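Local coordinates for protein 455aa long hypothetical phospho-sugar mutase (Sulfolobus tokodaii, PDB 2F7L) that interconverts the 6-phosphates and 1-phosphates of glucosamine and galactosamine, a magnesium-dependent step in making UDP-N-acetylglucosamine and UDP-N-acetylgalactosamine, at residues 77-81 / 336-342. Sequence-based numbering, arbitrary orientation.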
ATOM      1  N   PRO A  77       0.602  -0.658  -8.885  1.00 24.48           N
ATOM      2  CA  PRO A  77      -0.284   0.449  -9.263  1.00 25.33           C
ATOM      3  C   PRO A  77      -0.269   0.571 -10.803  1.00 26.13           C
ATOM      4  O   PRO A  77      -1.299   0.891 -11.421  1.00 26.79           O
ATOM      5  CB  PRO A  77       0.375   1.680  -8.627  1.00 24.51           C
ATOM      6  CG  PRO A  77       1.245   1.159  -7.573  1.00 24.55           C
ATOM      7  CD  PRO A  77       1.739  -0.167  -8.085  1.00 25.01           C
ATOM      8  N   ALA A  78       0.905   0.338 -11.398  1.00 25.16           N
ATOM      9  CA  ALA A  78       1.084   0.396 -12.847  1.00 26.64           C
ATOM     10  C   ALA A  78       0.280  -0.684 -13.581  1.00 28.08           C
ATOM     11  O   ALA A  78      -0.433  -0.393 -14.548  1.00 29.33           O
ATOM     12  CB  ALA A  78       2.553   0.253 -13.194  1.00 25.96           C
ATOM     13  N   LEU A  79       0.417  -1.935 -13.135  1.00 28.33           N
ATOM     14  CA  LEU A  79      -0.308  -3.052 -13.727  1.00 27.04           C
ATOM     15  C   LEU A  79      -1.802  -2.781 -13.552  1.00 27.01           C
ATOM     16  O   LEU A  79      -2.583  -2.897 -14.482  1.00 27.27           O
ATOM     17  CB  LEU A  79       0.054  -4.353 -13.008  1.00 26.89           C
ATOM     18  CG  LEU A  79       1.108  -5.357 -13.489  1.00 25.70           C
ATOM     19  CD1 LEU A  79       1.626  -4.947 -14.830  1.00 24.37           C
ATOM     20  CD2 LEU A  79       2.235  -5.479 -12.456  1.00 25.06           C
ATOM     21  N   GLN A  80      -2.192  -2.426 -12.342  1.00 26.65           N
ATOM     22  CA  GLN A  80      -3.583  -2.148 -12.062  1.00 27.60           C
ATOM     23  C   GLN A  80      -4.097  -1.030 -12.947  1.00 27.81           C
ATOM     24  O   GLN A  80      -5.193  -1.116 -13.512  1.00 27.42           O
ATOM     25  CB  GLN A  80      -3.751  -1.757 -10.597  1.00 29.02           C
ATOM     26  CG  GLN A  80      -3.462  -2.879  -9.642  1.00 30.90           C
ATOM     27  CD  GLN A  80      -3.436  -2.408  -8.218  1.00 32.52           C
ATOM     28  OE1 GLN A  80      -2.620  -1.550  -7.851  1.00 35.47           O
ATOM     29  NE2 GLN A  80      -4.328  -2.955  -7.397  1.00 32.28           N
ATOM     30  N   TYR A  81      -3.302   0.031 -13.054  1.00 27.92           N
ATOM     31  CA  TYR A  81      -3.679   1.166 -13.873  1.00 27.72           C
ATOM     32  C   TYR A  81      -3.911   0.695 -15.319  1.00 27.83           C
ATOM     33  O   TYR A  81      -4.811   1.182 -16.027  1.00 26.77           O
ATOM     34  CB  TYR A  81      -2.587   2.239 -13.830  1.00 27.33           C
ATOM     35  CG  TYR A  81      -3.024   3.490 -14.543  1.00 27.39           C
ATOM     36  CD1 TYR A  81      -4.032   4.299 -14.008  1.00 26.05           C
ATOM     37  CD2 TYR A  81      -2.495   3.816 -15.806  1.00 27.52           C
ATOM     38  CE1 TYR A  81      -4.501   5.388 -14.707  1.00 27.22           C
ATOM     39  CE2 TYR A  81      -2.951   4.902 -16.510  1.00 26.57           C
ATOM     40  CZ  TYR A  81      -3.949   5.691 -15.959  1.00 27.84           C
ATOM     41  OH  TYR A  81      -4.354   6.821 -16.625  1.00 28.22           O
ATOM     42  N   HIS A 336      -6.590   9.933 -10.348  1.00 34.08           N
ATOM     43  CA  HIS A 336      -5.703   9.005 -11.046  1.00 33.43           C
ATOM     44  C   HIS A 336      -6.345   7.622 -10.914  1.00 32.61           C
ATOM     45  O   HIS A 336      -6.933   7.102 -11.851  1.00 32.09           O
ATOM     46  CB  HIS A 336      -4.337   8.985 -10.379  1.00 33.60           C
ATOM     47  CG  HIS A 336      -3.337   8.132 -11.085  1.00 34.22           C
ATOM     48  ND1 HIS A 336      -2.421   7.350 -10.411  1.00 33.85           N
ATOM     49  CD2 HIS A 336      -3.048   8.004 -12.400  1.00 34.19           C
ATOM     50  CE1 HIS A 336      -1.605   6.784 -11.278  1.00 33.35           C
ATOM     51  NE2 HIS A 336      -1.963   7.164 -12.492  1.00 34.86           N
ATOM     52  N   GLN A 337      -6.206   7.032  -9.732  1.00 32.72           N
ATOM     53  CA  GLN A 337      -6.814   5.745  -9.429  1.00 32.85           C
ATOM     54  C   GLN A 337      -7.065   5.585  -7.933  1.00 33.84           C
ATOM     55  O   GLN A 337      -6.498   6.321  -7.116  1.00 34.68           O
ATOM     56  CB  GLN A 337      -5.988   4.575  -9.984  1.00 31.68           C
ATOM     57  CG  GLN A 337      -4.538   4.485  -9.621  1.00 29.14           C
ATOM     58  CD  GLN A 337      -3.886   3.324 -10.346  1.00 28.85           C
ATOM     59  OE1 GLN A 337      -4.577   2.494 -10.934  1.00 29.17           O
ATOM     60  NE2 GLN A 337      -2.561   3.248 -10.301  1.00 28.14           N
ATOM     61  N   TYR A 338      -7.933   4.635  -7.586  1.00 33.77           N
ATOM     62  CA  TYR A 338      -8.293   4.391  -6.197  1.00 34.35           C
ATOM     63  C   TYR A 338      -7.274   3.628  -5.370  1.00 34.74           C
ATOM     64  O   TYR A 338      -7.365   3.625  -4.141  1.00 36.73           O
ATOM     65  CB  TYR A 338      -9.636   3.663  -6.124  1.00 33.84           C
ATOM     66  CG  TYR A 338     -10.787   4.518  -6.589  1.00 34.31           C
ATOM     67  CD1 TYR A 338     -11.176   5.667  -5.870  1.00 34.26           C
ATOM     68  CD2 TYR A 338     -11.447   4.229  -7.783  1.00 33.55           C
ATOM     69  CE1 TYR A 338     -12.170   6.487  -6.342  1.00 33.17           C
ATOM     70  CE2 TYR A 338     -12.441   5.042  -8.255  1.00 32.17           C
ATOM     71  CZ  TYR A 338     -12.789   6.157  -7.540  1.00 33.57           C
ATOM     72  OH  TYR A 338     -13.760   6.951  -8.066  1.00 35.64           O
ATOM     73  N   VAL A 339      -6.308   2.993  -6.025  1.00 33.77           N
ATOM     74  CA  VAL A 339      -5.298   2.220  -5.312  1.00 33.38           C
ATOM     75  C   VAL A 339      -4.099   3.039  -4.850  1.00 32.88           C
ATOM     76  O   VAL A 339      -3.907   4.165  -5.291  1.00 33.60           O
ATOM     77  CB  VAL A 339      -4.779   1.015  -6.180  1.00 33.66           C
ATOM     78  CG1 VAL A 339      -5.916   0.003  -6.413  1.00 32.29           C
ATOM     79  CG2 VAL A 339      -4.197   1.517  -7.500  1.00 32.06           C
ATOM     80  N   ARG A 340      -3.310   2.469  -3.945  1.00 32.34           N
ATOM     81  CA  ARG A 340      -2.108   3.117  -3.442  1.00 32.46           C
ATOM     82  C   ARG A 340      -1.147   3.197  -4.611  1.00 31.81           C
ATOM     83  O   ARG A 340      -0.897   2.189  -5.260  1.00 31.22           O
ATOM     84  CB  ARG A 340      -1.458   2.265  -2.370  1.00 34.05           C
ATOM     85  CG  ARG A 340      -2.413   1.414  -1.621  1.00 36.40           C
ATOM     86  CD  ARG A 340      -1.651   0.588  -0.670  1.00 39.12           C
ATOM     87  NE  ARG A 340      -1.476  -0.771  -1.161  1.00 42.49           N
ATOM     88  CZ  ARG A 340      -0.810  -1.707  -0.494  1.00 42.91           C
ATOM     89  NH1 ARG A 340      -0.256  -1.413   0.685  1.00 42.53           N
ATOM     90  NH2 ARG A 340      -0.715  -2.931  -0.993  1.00 43.03           N
ATOM     91  N   ASP A 341      -0.577   4.376  -4.852  1.00 31.57           N
ATOM     92  CA  ASP A 341       0.324   4.569  -5.981  1.00 31.12           C
ATOM     93  C   ASP A 341       1.543   5.415  -5.596  1.00 31.45           C
ATOM     94  O   ASP A 341       1.472   6.638  -5.569  1.00 32.31           O
ATOM     95  CB  ASP A 341      -0.477   5.232  -7.108  1.00 30.73           C
ATOM     96  CG  ASP A 341       0.256   5.238  -8.424  1.00 32.36           C
ATOM     97  OD1 ASP A 341       1.443   5.636  -8.453  1.00 33.06           O
ATOM     98  OD2 ASP A 341      -0.360   4.862  -9.443  1.00 33.14           O
ATOM     99  N   GLY A 342       2.663   4.755  -5.313  1.00 31.78           N
ATOM    100  CA  GLY A 342       3.883   5.447  -4.909  1.00 32.98           C
ATOM    101  C   GLY A 342       4.425   6.549  -5.814  1.00 34.49           C
ATOM    102  O   GLY A 342       4.823   7.622  -5.345  1.00 34.89           O
TER
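Gln337 reaches across to helix 76-86 and donates from NE2 to the backbone O of Pro77, at 2.9 Å and nearly straight (N-H...O 171°). The donor stands above the carbonyl plane of Pro77. The helical bond from Tyr81 N arrives at the other face, and Pro77 O is thus gripped twice. Gln337 NE2 also donates to Asp341 OD2, on that oxygen's anti lone pair, at 2.9 Å. Both acceptors lie close to the amide plane of Gln337, which fixes how the amide is turned. Gln337 OE1 then lies 3.3 Å from Tyr81 CA and meets the edge of the tyrosine ring. Ring and amide planes are almost perpendicular. With an alanine at Gln337, Pro77 O would probably lose its second donor, Asp341 OD2 would lose this partner, and a gap would open beside Tyr81.

With CG anti to the backbone N (chi1 -173°), the Tyr81 side chain swings its ring over to the loop, where it forms an offset stack with the His336 ring. The centroids are 4.8 Å apart and the planes 25° from parallel. His336 NE2 lies over one tyrosine face, toward its rim. Val339 meets Gln80 from the opposite direction: CG2 packs on OE1 and CG1 on NE2 of the Gln80 amide. The Pro77 ring fits against the loop backbone, with CG 3.3 Å from Arg340 O, while its CB touches Asp341 OD2.

Asp341 caps helix 342-356, its OD1 accepting from Met344 N. Arg340 forms salt bridges with Asp8 and Asp245, the latter probably a magnesium ligand. The contact is buried. It joins helix 76-86 of domain I to the domain III loop between strand 329-332 and helix 342-356, with helix 151-160 packed against Pro77 and His336.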